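Local coordinates for putative integron gene cassette protein (Uncultured bacterium, PDB 3GHJ), which is of unknown function but belongs to the glyoxalase/bleomycin resistance protein/dioxygenase superfamily, whose paired beta-alpha-beta-beta-beta modules it appears to share, at residues Phe128-Pro131 with Asn132-Leu136. The protein carries 1 engineered substitution. Residues are numbered along the deposited sequence; the frame is centred on the assembly and turned at random.
Sequences FADP and NGHAL
The F128 ring takes L136 CB over one face, a CH-pi contact 3.9 Å from the ring centroid and 19° off its normal, while F138 meets the ring at a steep tilt. With CG between the backbone N and carbonyl carbon (chi1 61°), the phenyl folds over its strand partner, and F128 CE2 reaches L136 CD2 at 3.7 Å. The D130 carboxylate is met on opposite faces: N132 N (2.8 Å) and H134 N (3.0 Å) both donate to D130 OD1 from well outside its plane. Beside it runs the H134 side chain, its imidazole turned 47° from the carboxylate; D130 OD2 sits at the ring edge, 3.4 Å from H134 CD2, and is hydrogen-bonded to Y46 OH of helix 39-49. H134 NE2 is hydrogen-bonded to K35 O and ND1 to Q87 N, consistent with a ring protonated on NE2 and held in rotation.

Backbone bonds define the hairpin between strands 123-129 and 135-140: F128 and L136 form an antiparallel hydrogen-bonded pair, and G133 N closes the type I turn on D130 O (3.0 Å), G133 having a positive phi, which favours glycine. An Asx turn, D130 OD1 to N132 N, overlies it. Two amides sharing one oxygen, with a tyrosine on the other, would probably stabilise the carboxylate's negative charge and fix its rotation, tying the hairpin's turn to helix 39-49.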
ATOM      1  N   PHE A 128       6.819  -8.418 -10.416  1.00 10.04           N
ATOM      2  CA  PHE A 128       7.905  -9.241  -9.901  1.00  9.63           C
ATOM      3  C   PHE A 128       7.592  -9.631  -8.472  1.00  9.43           C
ATOM      4  O   PHE A 128       6.681  -9.070  -7.848  1.00 11.01           O
ATOM      5  CB  PHE A 128       9.250  -8.498  -9.966  1.00  9.72           C
ATOM      6  CG  PHE A 128       9.291  -7.223  -9.155  1.00  9.73           C
ATOM      7  CD1 PHE A 128       8.771  -6.046  -9.668  1.00  9.97           C
ATOM      8  CD2 PHE A 128       9.855  -7.211  -7.885  1.00 10.35           C
ATOM      9  CE1 PHE A 128       8.814  -4.863  -8.925  1.00  9.98           C
ATOM     10  CE2 PHE A 128       9.901  -6.038  -7.132  1.00 10.24           C
ATOM     11  CZ  PHE A 128       9.376  -4.863  -7.653  1.00 10.50           C
ATOM     12  N   ALA A 129       8.340 -10.598  -7.957  1.00 11.20           N
ATOM     13  CA  ALA A 129       8.153 -11.118  -6.609  1.00 11.56           C
ATOM     14  C   ALA A 129       9.194 -10.585  -5.634  1.00 11.34           C
ATOM     15  O   ALA A 129      10.338 -10.326  -6.012  1.00 12.64           O
ATOM     16  CB  ALA A 129       8.193 -12.655  -6.628  1.00 13.14           C
ATOM     17  N   ASP A 130       8.800 -10.415  -4.371  1.00 10.87           N
ATOM     18  CA  ASP A 130       9.776 -10.251  -3.306  1.00 10.28           C
ATOM     19  C   ASP A 130      10.178 -11.650  -2.789  1.00 10.44           C
ATOM     20  O   ASP A 130       9.720 -12.661  -3.338  1.00 10.80           O
ATOM     21  CB  ASP A 130       9.267  -9.280  -2.211  1.00  9.52           C
ATOM     22  CG  ASP A 130       8.351  -9.932  -1.191  1.00  8.83           C
ATOM     23  OD1 ASP A 130       7.875 -11.062  -1.402  1.00  9.23           O
ATOM     24  OD2 ASP A 130       8.108  -9.273  -0.162  1.00  9.05           O
ATOM     25  N   PRO A 131      11.056 -11.721  -1.779  1.00 10.30           N
ATOM     26  CA  PRO A 131      11.519 -13.049  -1.341  1.00 10.88           C
ATOM     27  C   PRO A 131      10.419 -13.924  -0.755  1.00 11.38           C
ATOM     28  O   PRO A 131      10.602 -15.139  -0.609  1.00 14.16           O
ATOM     29  CB  PRO A 131      12.549 -12.713  -0.259  1.00 11.69           C
ATOM     30  CG  PRO A 131      13.086 -11.379  -0.681  1.00 12.56           C
ATOM     31  CD  PRO A 131      11.877 -10.640  -1.206  1.00 11.81           C
ATOM     32  N   ASN A 132       9.290 -13.312  -0.415  1.00 10.98           N
ATOM     33  CA  ASN A 132       8.158 -14.015   0.167  1.00 10.17           C
ATOM     34  C   ASN A 132       7.151 -14.436  -0.886  1.00 10.44           C
ATOM     35  O   ASN A 132       6.110 -15.015  -0.560  1.00 11.73           O
ATOM     36  CB  ASN A 132       7.470 -13.068   1.148  1.00 10.34           C
ATOM     37  CG  ASN A 132       8.452 -12.438   2.100  1.00  9.82           C
ATOM     38  OD1 ASN A 132       8.774 -11.235   2.004  1.00 11.84           O
ATOM     39  ND2 ASN A 132       8.973 -13.241   3.004  1.00  9.59           N
ATOM     40  N   GLY A 133       7.425 -14.116  -2.144  1.00 10.06           N
ATOM     41  CA  GLY A 133       6.479 -14.401  -3.200  1.00 11.25           C
ATOM     42  C   GLY A 133       5.319 -13.427  -3.252  1.00 10.54           C
ATOM     43  O   GLY A 133       4.321 -13.688  -3.920  1.00 11.26           O
ATOM     44  N   HIS A 134       5.432 -12.299  -2.561  1.00  8.92           N
ATOM     45  CA  HIS A 134       4.397 -11.293  -2.735  1.00  8.69           C
ATOM     46  C   HIS A 134       4.427 -10.770  -4.157  1.00  8.58           C
ATOM     47  O   HIS A 134       5.479 -10.776  -4.821  1.00  9.94           O
ATOM     48  CB  HIS A 134       4.560 -10.155  -1.736  1.00  8.13           C
ATOM     49  CG  HIS A 134       4.304 -10.581  -0.333  1.00  8.45           C
ATOM     50  ND1 HIS A 134       3.211 -11.345   0.016  1.00  8.59           N
ATOM     51  CD2 HIS A 134       5.012 -10.382   0.805  1.00  9.25           C
ATOM     52  CE1 HIS A 134       3.251 -11.590   1.314  1.00  9.13           C
ATOM     53  NE2 HIS A 134       4.328 -11.011   1.818  1.00  8.83           N
ATOM     54  N   ALA A 135       3.265 -10.348  -4.633  1.00  9.80           N
ATOM     55  CA  ALA A 135       3.125  -9.860  -5.993  1.00  9.23           C
ATOM     56  C   ALA A 135       3.380  -8.363  -6.017  1.00  8.19           C
ATOM     57  O   ALA A 135       2.470  -7.564  -5.771  1.00  9.81           O
ATOM     58  CB  ALA A 135       1.720 -10.182  -6.510  1.00 10.64           C
ATOM     59  N   LEU A 136       4.625  -7.983  -6.286  1.00  8.28           N
ATOM     60  CA  LEU A 136       4.993  -6.577  -6.366  1.00  7.76           C
ATOM     61  C   LEU A 136       4.857  -6.069  -7.792  1.00  7.85           C
ATOM     62  O   LEU A 136       4.788  -6.847  -8.751  1.00 10.08           O
ATOM     63  CB  LEU A 136       6.420  -6.350  -5.844  1.00  9.37           C
ATOM     64  CG  LEU A 136       6.578  -6.188  -4.330  1.00  8.39           C
ATOM     65  CD1 LEU A 136       6.056  -7.415  -3.588  1.00  9.69           C
ATOM     66  CD2 LEU A 136       8.043  -5.914  -3.974  1.00 10.51           C
TER